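ZmpA Glycopeptidase (Clostridium perfringens, PDB 6XSX) is an M60-family metalloprotease that acts as a glycopeptidase, probably cleaving glycosylated proteins, and is represented here by its catalytic module. Local coordinates at residues D184-N189 with N211-V216; Q46-T51 with R239-L244; T275-M280 with M301-F306; N144-I149 with D177-F182. All blocks are in the same frame, centred on the assembly; numbering follows the deposited sequence.

Contact 1 (D184-N189 with N211-V216); sequences DKTLVN and NKSDEV
Ser213 meets strand 186-190 with its methylene: Ser213 CB lies 3.2 Å from Thr186 OG1, and the methyl Thr186 CG2 rests against the same carbon. With chi1 at -61°, which sets OG opposite the carbonyl carbon, the hydroxyl turns back along its own helix to bond Thr209 O, and from that position Ser213 OG also touches Val188 CG2 at 3.8 Å. Thr186 OG1, itself paired with Ser183 OG, holds a water at 3.0 Å that links it to Ser213 OG, though only weakly on the serine side.

One residue on, Asp214 supplies the polar half. Its carboxylate spans two successive amides of the turn: Asp184 N bonds the syn lone pair of Asp214 OD2 at 2.9 Å, fairly straight at 158°, while Lys185 N reaches Asp214 OD1 at 3.0 Å on the syn side, 23° out of the carboxylate plane. Ser183 OG adds a further bond to OD1. The carboxylate of Asp184 comes close too, with OD2 3.6 Å from Asp214 OD2; the salt bridge from Lys150 to Asp214 probably eases this approach of like charges.

Two residues further on, Val216 packs on Met280 and Met283 of helix 277-286. Helix 206-224 thus lies between that helix and strand 186-190, which is itself flanked in the sheet by strands 179-182 and 240-244.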
# COMPACT_ATOMS: atom_id res chain seq x y z
N ASP A 184 17.19 2.96 3.57
CA ASP A 184 17.16 2.85 5.02
C ASP A 184 16.20 1.73 5.43
O ASP A 184 16.50 0.95 6.34
CB ASP A 184 16.85 4.17 5.73
CG ASP A 184 17.96 5.21 5.56
OD1 ASP A 184 19.13 4.81 5.36
OD2 ASP A 184 17.65 6.41 5.61
N LYS A 185 15.07 1.63 4.71
CA LYS A 185 13.96 0.82 5.20
C LYS A 185 13.56 -0.25 4.19
O LYS A 185 12.65 -1.02 4.48
CB LYS A 185 12.75 1.70 5.55
CG LYS A 185 12.95 2.71 6.67
CD LYS A 185 13.30 2.12 8.04
CE LYS A 185 12.18 1.31 8.66
NZ LYS A 185 12.43 1.04 10.09
N THR A 186 14.19 -0.29 3.01
CA THR A 186 13.71 -1.20 1.98
C THR A 186 14.84 -1.89 1.23
O THR A 186 16.01 -1.48 1.30
CB THR A 186 12.79 -0.51 0.95
OG1 THR A 186 13.62 0.09 -0.04
CG2 THR A 186 11.85 0.52 1.55
N LEU A 187 14.43 -2.93 0.50
CA LEU A 187 15.24 -3.61 -0.51
C LEU A 187 14.43 -3.69 -1.80
O LEU A 187 13.25 -4.04 -1.80
CB LEU A 187 15.64 -5.01 -0.00
CG LEU A 187 16.21 -5.97 -1.05
CD1 LEU A 187 17.44 -5.39 -1.74
CD2 LEU A 187 16.54 -7.33 -0.45
N VAL A 188 15.08 -3.31 -2.90
CA VAL A 188 14.55 -3.53 -4.24
C VAL A 188 15.51 -4.49 -4.96
O VAL A 188 16.67 -4.16 -5.17
CB VAL A 188 14.38 -2.21 -5.01
CG1 VAL A 188 14.04 -2.44 -6.48
CG2 VAL A 188 13.34 -1.29 -4.37
N ASN A 189 14.98 -5.66 -5.33
CA ASN A 189 15.73 -6.76 -5.92
C ASN A 189 15.23 -6.99 -7.34
O ASN A 189 14.06 -7.37 -7.52
CB ASN A 189 15.57 -8.02 -5.06
CG ASN A 189 16.08 -9.28 -5.72
OD1 ASN A 189 15.30 -10.02 -6.33
ND2 ASN A 189 17.37 -9.53 -5.59
N ASN A 211 16.03 6.55 -2.28
CA ASN A 211 15.43 7.69 -1.58
C ASN A 211 13.91 7.63 -1.70
O ASN A 211 13.19 7.91 -0.74
CB ASN A 211 16.02 9.02 -2.05
CG ASN A 211 17.35 9.33 -1.39
OD1 ASN A 211 17.66 8.83 -0.31
ND2 ASN A 211 18.16 10.16 -2.04
N LYS A 212 13.43 7.23 -2.88
CA LYS A 212 12.01 7.20 -3.15
C LYS A 212 11.36 6.06 -2.37
O LYS A 212 10.24 6.21 -1.87
CB LYS A 212 11.76 7.15 -4.66
CG LYS A 212 12.01 8.46 -5.39
CD LYS A 212 11.52 8.47 -6.82
CE LYS A 212 11.53 9.85 -7.43
NZ LYS A 212 10.93 9.85 -8.78
N SER A 213 12.07 4.93 -2.27
CA SER A 213 11.58 3.79 -1.52
C SER A 213 11.32 4.19 -0.07
O SER A 213 10.31 3.83 0.51
CB SER A 213 12.54 2.62 -1.59
OG SER A 213 12.71 2.17 -2.93
N ASP A 214 12.27 4.96 0.50
CA ASP A 214 12.18 5.40 1.88
C ASP A 214 10.97 6.33 2.05
O ASP A 214 10.27 6.24 3.05
CB ASP A 214 13.49 6.02 2.37
CG ASP A 214 14.53 4.97 2.73
OD1 ASP A 214 14.13 3.81 2.95
OD2 ASP A 214 15.73 5.31 2.76
N GLU A 215 10.75 7.21 1.07
CA GLU A 215 9.63 8.13 1.11
C GLU A 215 8.31 7.35 1.12
O GLU A 215 7.36 7.80 1.75
CB GLU A 215 9.67 9.10 -0.08
CG GLU A 215 10.70 10.21 0.04
CD GLU A 215 10.54 11.16 1.22
OE1 GLU A 215 9.45 11.17 1.84
OE2 GLU A 215 11.49 11.90 1.53
N VAL A 216 8.25 6.22 0.41
CA VAL A 216 7.02 5.43 0.36
C VAL A 216 6.72 4.86 1.75
O VAL A 216 5.58 4.94 2.20
CB VAL A 216 7.06 4.34 -0.73
CG1 VAL A 216 5.92 3.34 -0.59
CG2 VAL A 216 7.07 4.93 -2.13
O HOH W 1 15.62 0.61 -2.18

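Contact 2 (Q46-T51 with R239-L244); sequences QDWQPT and RYISML. With EDO (1,2-ethanediol), chain H.
Arg239 presents the edge of its guanidinium to Trp48 and Gln49, a worked case of one arginine binding a chain through its oxygens. The side chain runs out extended and then bends at chi3 (-68°), which turns the flat group so that two of its N-H bonds face the 46-51 segment. Arg239 NE meets the backbone Trp48 O at 2.8 Å, nearly in line with the carbonyl but bent at the hydrogen, and Arg239 NH2 meets Gln49 OE1 at 2.8 Å in a straighter bond; both oxygens lie close to the guanidinium plane. The Gln49 amide is rotated 51° against that plane, and Gln49 NE2 bonds Asp47 O at 3.1 Å from above the carbonyl plane, which helps fix the amide. Asp47 in turn forms a salt bridge with Arg30.

On the apolar side, Ile241 stands roughly perpendicular to the indole of Trp48. Its CD1 methyl makes a CH-pi contact 3.7 Å from the centroid of the six-membered ring, 21° off the normal, and Gln46 CB also lies over that face. Met243 CE adds a touch at Trp48 CH2, 3.9 Å away.

The backbones meet once directly, Arg239 N to Gln46 O at 2.9 Å, and again through a water shared by Gln46 N and Arg239 O. With Arg239 NH1 bonded to Ser183 O and Thr186 O, the buried guanidinium gathers oxygens from separate chain segments, joining the approaches to strands 49-56 and 240-244, which belong to the same mixed sheet of the M60 module without being neighbours in it.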
# COMPACT_ATOMS: atom_id res chain seq x y z
N GLN A 46 10.55 -9.08 7.24
CA GLN A 46 11.92 -9.56 7.34
C GLN A 46 12.83 -8.40 7.74
O GLN A 46 12.38 -7.26 7.84
CB GLN A 46 12.39 -10.17 6.02
CG GLN A 46 11.38 -11.10 5.36
CD GLN A 46 10.96 -12.24 6.26
OE1 GLN A 46 9.78 -12.43 6.56
NE2 GLN A 46 11.94 -12.99 6.74
N ASP A 47 14.10 -8.71 7.97
CA ASP A 47 15.07 -7.68 8.33
C ASP A 47 16.42 -8.00 7.71
O ASP A 47 17.46 -7.80 8.35
CB ASP A 47 15.16 -7.54 9.84
CG ASP A 47 15.87 -6.27 10.26
OD1 ASP A 47 15.88 -5.30 9.46
OD2 ASP A 47 16.40 -6.25 11.38
N TRP A 48 16.39 -8.48 6.45
CA TRP A 48 17.58 -8.81 5.69
C TRP A 48 18.52 -7.61 5.58
O TRP A 48 18.08 -6.51 5.24
CB TRP A 48 17.20 -9.31 4.30
CG TRP A 48 16.34 -10.53 4.29
CD1 TRP A 48 16.05 -11.37 5.33
CD2 TRP A 48 15.70 -11.08 3.13
NE1 TRP A 48 15.24 -12.39 4.90
CE2 TRP A 48 15.02 -12.24 3.56
CE3 TRP A 48 15.64 -10.71 1.79
CZ2 TRP A 48 14.26 -13.02 2.69
CZ3 TRP A 48 14.89 -11.48 0.93
CH2 TRP A 48 14.22 -12.62 1.37
N GLN A 49 19.82 -7.86 5.82
CA GLN A 49 20.85 -6.82 5.77
C GLN A 49 21.92 -7.21 4.76
O GLN A 49 22.18 -8.40 4.57
CB GLN A 49 21.41 -6.53 7.16
CG GLN A 49 20.35 -6.10 8.17
CD GLN A 49 19.59 -4.85 7.76
OE1 GLN A 49 20.16 -3.90 7.23
NE2 GLN A 49 18.30 -4.84 8.01
N PRO A 50 22.50 -6.21 4.04
CA PRO A 50 23.38 -6.46 2.89
C PRO A 50 24.71 -7.14 3.21
O PRO A 50 25.29 -6.90 4.28
CB PRO A 50 23.72 -5.05 2.37
CG PRO A 50 23.46 -4.13 3.55
CD PRO A 50 22.29 -4.77 4.27
N THR A 51 25.16 -7.99 2.28
CA THR A 51 26.52 -8.51 2.29
C THR A 51 27.24 -8.14 0.99
O THR A 51 28.45 -7.99 1.00
CB THR A 51 26.60 -10.03 2.50
OG1 THR A 51 26.31 -10.68 1.26
CG2 THR A 51 25.69 -10.53 3.61
N ARG A 239 13.26 -4.56 7.10
CA ARG A 239 13.57 -4.11 5.75
C ARG A 239 12.48 -4.62 4.82
O ARG A 239 12.38 -5.82 4.58
CB ARG A 239 14.98 -4.52 5.30
CG ARG A 239 15.40 -3.89 3.98
CD ARG A 239 16.77 -4.34 3.48
NE ARG A 239 17.86 -3.85 4.33
CZ ARG A 239 18.36 -2.61 4.27
NH1 ARG A 239 17.85 -1.74 3.42
NH2 ARG A 239 19.35 -2.26 5.06
N TYR A 240 11.64 -3.69 4.33
CA TYR A 240 10.58 -4.07 3.41
C TYR A 240 11.25 -4.48 2.10
O TYR A 240 12.22 -3.85 1.69
CB TYR A 240 9.60 -2.92 3.17
CG TYR A 240 8.35 -3.35 2.44
CD1 TYR A 240 7.20 -3.72 3.12
CD2 TYR A 240 8.35 -3.45 1.06
CE1 TYR A 240 6.07 -4.15 2.44
CE2 TYR A 240 7.23 -3.88 0.37
CZ TYR A 240 6.08 -4.22 1.06
OH TYR A 240 4.98 -4.65 0.37
N ILE A 241 10.70 -5.53 1.46
CA ILE A 241 11.32 -6.11 0.27
C ILE A 241 10.32 -6.12 -0.88
O ILE A 241 9.22 -6.66 -0.75
CB ILE A 241 11.80 -7.55 0.57
CG1 ILE A 241 12.82 -7.58 1.72
CG2 ILE A 241 12.36 -8.21 -0.70
CD1 ILE A 241 12.82 -8.87 2.50
N SER A 242 10.74 -5.54 -2.02
CA SER A 242 10.12 -5.76 -3.32
C SER A 242 11.10 -6.55 -4.18
O SER A 242 12.24 -6.12 -4.37
CB SER A 242 9.74 -4.46 -3.99
OG SER A 242 9.12 -3.59 -3.06
N MET A 243 10.68 -7.70 -4.69
CA MET A 243 11.61 -8.54 -5.43
C MET A 243 10.93 -9.10 -6.69
O MET A 243 9.71 -9.25 -6.74
CB MET A 243 12.13 -9.71 -4.58
CG MET A 243 11.03 -10.65 -4.12
SD MET A 243 11.64 -12.26 -3.55
CE MET A 243 12.16 -11.86 -1.88
N LEU A 244 11.76 -9.38 -7.69
CA LEU A 244 11.35 -10.03 -8.91
C LEU A 244 10.88 -11.44 -8.56
O LEU A 244 11.56 -12.16 -7.82
CB LEU A 244 12.57 -10.08 -9.84
CG LEU A 244 12.40 -10.85 -11.14
CD1 LEU A 244 11.29 -10.25 -11.99
CD2 LEU A 244 13.72 -10.87 -11.91
C1 EDO H . 6.51 0.81 -4.38
O1 EDO H . 7.23 0.82 -5.61
C2 EDO H . 6.96 -0.13 -3.30
O2 EDO H . 7.09 -1.50 -3.68
O HOH W 2 10.22 -7.58 4.85

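Contact 3 (T275-M280 with M301-F306); sequences TGWGFM and MLPLHF
A chi1 of -177° carries the indole of Trp277 away from its own backbone N and lays it flat against Pro303, whereas the side chain of Met280, bent at both chi2 and chi3, curls back over the ring of Phe306. The proline sits over one face of the indole: Pro303 CG is 3.8 Å from the centroid of the six-membered ring and only 12° off its normal, a clear CH-pi contact. Leu304 runs alongside the tryptophan, pointing the same way, and brings its CD2 to the ring edge, 3.7 Å from Trp277 CZ3.

Met280 makes a Met-aromatic contact, its SD 4.4 Å from the Phe306 centroid and over the face; the terminal methyl is modelled implausibly close to that ring, so its exact place is doubtful. Thr275 approaches the same ring obliquely, with CB 3.6 Å from Phe306 CD1, while its hydroxyl is bonded to Lys310. Where Met280 packs on the second helix, Met280 CB lies 3.7 Å from Pro303 CA.

A single water joins the backbones by donating to Thr275 O at 2.8 Å and to Pro303 O at 2.9 Å. The ring of Trp277 also meets His281, part of an HExxH sequence on helix 277-286 that probably forms the zinc site of this family, although no metal is bound here. The CH-pi contact, apolar packing and bridging water, probably helped by the methionine sulfur, therefore hold the start of that helix to helix 301-309.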
# COMPACT_ATOMS: atom_id res chain seq x y z
N THR A 275 4.11 4.14 -7.50
CA THR A 275 3.15 4.10 -6.41
C THR A 275 1.72 3.95 -6.94
O THR A 275 0.77 4.36 -6.27
CB THR A 275 3.25 5.31 -5.47
OG1 THR A 275 3.14 6.51 -6.23
CG2 THR A 275 4.53 5.33 -4.66
N GLY A 276 1.59 3.38 -8.14
CA GLY A 276 0.28 3.08 -8.70
C GLY A 276 -0.35 1.88 -8.01
O GLY A 276 0.26 1.27 -7.12
N TRP A 277 -1.58 1.53 -8.45
CA TRP A 277 -2.44 0.58 -7.75
C TRP A 277 -1.73 -0.76 -7.51
O TRP A 277 -1.74 -1.28 -6.39
CB TRP A 277 -3.78 0.40 -8.47
CG TRP A 277 -4.69 -0.52 -7.72
CD1 TRP A 277 -4.70 -1.88 -7.78
CD2 TRP A 277 -5.65 -0.15 -6.71
NE1 TRP A 277 -5.61 -2.39 -6.90
CE2 TRP A 277 -6.22 -1.35 -6.23
CE3 TRP A 277 -6.11 1.06 -6.19
CZ2 TRP A 277 -7.22 -1.38 -5.26
CZ3 TRP A 277 -7.10 1.04 -5.23
CH2 TRP A 277 -7.65 -0.16 -4.77
N GLY A 278 -1.18 -1.35 -8.58
CA GLY A 278 -0.51 -2.65 -8.51
C GLY A 278 0.47 -2.76 -7.34
O GLY A 278 0.35 -3.66 -6.52
N PHE A 279 1.43 -1.82 -7.25
CA PHE A 279 2.47 -1.90 -6.22
C PHE A 279 1.90 -1.65 -4.83
O PHE A 279 2.21 -2.38 -3.89
CB PHE A 279 3.63 -0.94 -6.52
CG PHE A 279 4.64 -1.52 -7.48
CD1 PHE A 279 5.70 -2.29 -7.01
CD2 PHE A 279 4.51 -1.33 -8.85
CE1 PHE A 279 6.63 -2.83 -7.89
CE2 PHE A 279 5.43 -1.87 -9.73
CZ PHE A 279 6.49 -2.62 -9.25
N MET A 280 1.06 -0.61 -4.70
CA MET A 280 0.64 -0.15 -3.38
C MET A 280 -0.42 -1.08 -2.80
O MET A 280 -0.53 -1.22 -1.58
CB MET A 280 0.17 1.30 -3.42
CG MET A 280 1.29 2.25 -3.83
SD MET A 280 2.79 1.99 -2.82
CE MET A 280 2.21 2.59 -1.24
N MET A 301 -7.25 1.03 1.32
CA MET A 301 -7.15 2.42 1.70
C MET A 301 -5.77 2.94 1.33
O MET A 301 -5.61 4.14 1.06
CB MET A 301 -7.40 2.63 3.19
CG MET A 301 -8.86 2.47 3.58
SD MET A 301 -9.97 3.76 2.88
CE MET A 301 -9.53 5.15 3.92
N LEU A 302 -4.78 2.03 1.31
CA LEU A 302 -3.41 2.44 1.04
C LEU A 302 -3.23 2.83 -0.43
O LEU A 302 -2.84 3.96 -0.72
CB LEU A 302 -2.37 1.40 1.51
CG LEU A 302 -0.91 1.84 1.34
CD1 LEU A 302 -0.57 3.02 2.24
CD2 LEU A 302 0.06 0.69 1.57
N PRO A 303 -3.49 1.95 -1.43
CA PRO A 303 -3.37 2.37 -2.83
C PRO A 303 -4.25 3.58 -3.17
O PRO A 303 -3.81 4.44 -3.94
CB PRO A 303 -3.67 1.09 -3.63
CG PRO A 303 -4.44 0.20 -2.66
CD PRO A 303 -3.85 0.53 -1.30
N LEU A 304 -5.45 3.68 -2.58
CA LEU A 304 -6.32 4.83 -2.83
C LEU A 304 -5.64 6.13 -2.40
O LEU A 304 -5.71 7.12 -3.12
CB LEU A 304 -7.68 4.66 -2.14
CG LEU A 304 -8.60 3.57 -2.70
CD1 LEU A 304 -9.76 3.31 -1.75
CD2 LEU A 304 -9.11 3.90 -4.08
N HIS A 305 -4.98 6.11 -1.23
CA HIS A 305 -4.30 7.27 -0.68
C HIS A 305 -3.18 7.73 -1.62
O HIS A 305 -3.06 8.92 -1.90
CB HIS A 305 -3.80 7.00 0.74
CG HIS A 305 -2.90 8.04 1.33
ND1 HIS A 305 -3.35 9.29 1.70
CD2 HIS A 305 -1.59 7.99 1.67
CE1 HIS A 305 -2.36 9.97 2.24
NE2 HIS A 305 -1.26 9.20 2.22
N PHE A 306 -2.40 6.75 -2.11
CA PHE A 306 -1.28 7.00 -2.99
C PHE A 306 -1.77 7.57 -4.32
O PHE A 306 -1.05 8.36 -4.94
CB PHE A 306 -0.33 5.79 -3.07
CG PHE A 306 0.80 5.87 -2.07
CD1 PHE A 306 1.96 6.58 -2.36
CD2 PHE A 306 0.70 5.26 -0.83
CE1 PHE A 306 2.99 6.67 -1.44
CE2 PHE A 306 1.73 5.35 0.10
CZ PHE A 306 2.88 6.05 -0.21
O HOH W 3 -1.77 3.36 -5.66

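Contact 4 (N144-I149 with D177-F182); sequences NYPNYI and DVFDVF
Strands 147-149 and 179-182 run parallel, 6° apart with axes 4.7 Å from each other, joined by Tyr148 N to Asp180 O at 2.9 Å, Phe182 N to Tyr148 O at 2.8 Å and a weak bond from Asp180 N to Pro146 O. Just before the paired region, Tyr145 takes a chi1 of 79°, which swings its ring across to the second strand. There Tyr145 OH donates to Asp180 OD2 over a short 2.5 Å, on the anti side and 29° out of the carboxylate plane; ring and carboxylate planes stand perpendicular. Val178 CG1 rests obliquely on the same ring, 3.7 Å from Tyr145 CD2.

Phe182 shares the sheet face of Asp180. It lies side by side with Ile149, whose CG1 is 3.9 Å from Phe182 CD2, and turns its ring edge toward the tyrosine hydroxyl. On the opposite face Tyr148 crosses Val181, with CD2 and CG1 of the two residues 4.0 Å apart, and both pack on helix 206-224. Phe179 receives Pro146 CB at its ring edge, 3.7 Å from Phe179 CD1, beneath helix 155-171, the connection of this beta-alpha-beta unit.

Asp180 is buried yet richly served: Tyr121 OH also bonds OD2, and Asn189 ND2 bonds OD1. Two phenols and an amide around one carboxylate would be expected to stabilise its negative charge, consistent with an ionised group at a buried place.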
# COMPACT_ATOMS: atom_id res chain seq x y z
N ASN A 144 31.37 -10.72 -5.62
CA ASN A 144 30.66 -9.46 -5.45
C ASN A 144 29.63 -9.29 -6.57
O ASN A 144 29.95 -9.47 -7.74
CB ASN A 144 31.60 -8.26 -5.45
CG ASN A 144 32.59 -8.33 -4.31
OD1 ASN A 144 32.33 -7.82 -3.23
ND2 ASN A 144 33.72 -8.98 -4.54
N TYR A 145 28.39 -8.97 -6.19
CA TYR A 145 27.36 -8.62 -7.16
C TYR A 145 27.04 -7.14 -6.98
O TYR A 145 27.24 -6.61 -5.89
CB TYR A 145 26.12 -9.51 -7.02
CG TYR A 145 25.20 -9.14 -5.89
CD1 TYR A 145 25.42 -9.64 -4.62
CD2 TYR A 145 24.10 -8.30 -6.08
CE1 TYR A 145 24.59 -9.30 -3.55
CE2 TYR A 145 23.28 -7.94 -5.02
CZ TYR A 145 23.53 -8.44 -3.75
OH TYR A 145 22.73 -8.15 -2.68
N PRO A 146 26.51 -6.43 -8.00
CA PRO A 146 26.27 -4.99 -7.87
C PRO A 146 25.06 -4.64 -7.00
O PRO A 146 23.99 -5.24 -7.11
CB PRO A 146 26.04 -4.50 -9.31
CG PRO A 146 25.58 -5.75 -10.05
CD PRO A 146 26.18 -6.94 -9.33
N ASN A 147 25.28 -3.67 -6.12
CA ASN A 147 24.29 -3.30 -5.12
C ASN A 147 24.57 -1.85 -4.73
O ASN A 147 25.72 -1.43 -4.74
CB ASN A 147 24.35 -4.21 -3.89
CG ASN A 147 25.67 -4.11 -3.16
OD1 ASN A 147 26.66 -4.72 -3.55
ND2 ASN A 147 25.70 -3.30 -2.12
N TYR A 148 23.51 -1.11 -4.40
CA TYR A 148 23.65 0.24 -3.87
C TYR A 148 23.14 0.25 -2.44
O TYR A 148 22.03 -0.20 -2.17
CB TYR A 148 22.85 1.23 -4.72
CG TYR A 148 22.81 2.63 -4.17
CD1 TYR A 148 23.72 3.59 -4.60
CD2 TYR A 148 21.87 3.00 -3.21
CE1 TYR A 148 23.68 4.88 -4.10
CE2 TYR A 148 21.82 4.29 -2.71
CZ TYR A 148 22.74 5.23 -3.15
OH TYR A 148 22.70 6.50 -2.65
N ILE A 149 23.96 0.79 -1.53
CA ILE A 149 23.57 0.92 -0.14
C ILE A 149 23.54 2.41 0.21
O ILE A 149 24.58 3.07 0.21
CB ILE A 149 24.50 0.13 0.81
CG1 ILE A 149 24.55 -1.35 0.43
CG2 ILE A 149 24.04 0.34 2.24
CD1 ILE A 149 25.57 -2.17 1.19
N ASP A 177 21.76 -13.25 -12.18
CA ASP A 177 21.50 -11.95 -12.79
C ASP A 177 20.75 -11.11 -11.75
O ASP A 177 19.53 -11.24 -11.62
CB ASP A 177 20.71 -12.11 -14.10
CG ASP A 177 20.58 -10.83 -14.93
OD1 ASP A 177 21.02 -9.76 -14.45
OD2 ASP A 177 20.04 -10.91 -16.06
N VAL A 178 21.48 -10.26 -11.02
CA VAL A 178 20.90 -9.61 -9.85
C VAL A 178 21.52 -8.24 -9.62
O VAL A 178 22.73 -8.09 -9.74
CB VAL A 178 21.04 -10.47 -8.57
CG1 VAL A 178 22.49 -10.81 -8.25
CG2 VAL A 178 20.40 -9.81 -7.37
N PHE A 179 20.66 -7.27 -9.24
CA PHE A 179 21.07 -5.99 -8.69
C PHE A 179 20.15 -5.60 -7.54
O PHE A 179 18.92 -5.68 -7.68
CB PHE A 179 21.05 -4.90 -9.77
CG PHE A 179 21.33 -3.51 -9.27
CD1 PHE A 179 22.62 -3.12 -8.93
CD2 PHE A 179 20.30 -2.60 -9.11
CE1 PHE A 179 22.87 -1.84 -8.45
CE2 PHE A 179 20.54 -1.32 -8.63
CZ PHE A 179 21.83 -0.94 -8.31
N ASP A 180 20.74 -5.19 -6.40
CA ASP A 180 19.95 -4.83 -5.23
C ASP A 180 20.14 -3.35 -4.89
O ASP A 180 21.27 -2.86 -4.93
CB ASP A 180 20.32 -5.65 -3.99
CG ASP A 180 19.74 -7.06 -3.96
OD1 ASP A 180 18.76 -7.31 -4.68
OD2 ASP A 180 20.26 -7.90 -3.19
N VAL A 181 19.04 -2.68 -4.52
CA VAL A 181 19.11 -1.37 -3.88
C VAL A 181 18.63 -1.50 -2.44
O VAL A 181 17.47 -1.84 -2.21
CB VAL A 181 18.25 -0.32 -4.61
CG1 VAL A 181 18.45 1.07 -4.01
CG2 VAL A 181 18.51 -0.31 -6.12
N PHE A 182 19.53 -1.19 -1.50
CA PHE A 182 19.20 -1.08 -0.08
C PHE A 182 19.03 0.39 0.29
O PHE A 182 19.96 1.18 0.14
CB PHE A 182 20.32 -1.67 0.78
CG PHE A 182 20.62 -3.11 0.49
CD1 PHE A 182 20.08 -4.12 1.26
CD2 PHE A 182 21.43 -3.46 -0.59
CE1 PHE A 182 20.35 -5.45 0.98
CE2 PHE A 182 21.70 -4.79 -0.87
CZ PHE A 182 21.16 -5.78 -0.08

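In the fold
From the N terminus, the 46-51 segment opens the longest loop, which contact 2 closes nearly 190 residues later at 239-244. Two shorter loops nest inside it one after the other: contact 4 closes around helix 155-171, and contact 1 then closes between the next strand and helix 206-224. Contact 3 follows in series, beyond the large loop, and none of the four cross. Contacts 1, 2 and 4 share one mixed sheet and touch one another, through probable backbone bonds of Val188 O with Val181 N and Leu187 N with Tyr240 O, and through Pro50 on Ile149. Contact 3 belongs to the helical part, about 21 Å from contact 2 between centres, and reaches contact 1 where Val216 packs on Thr275.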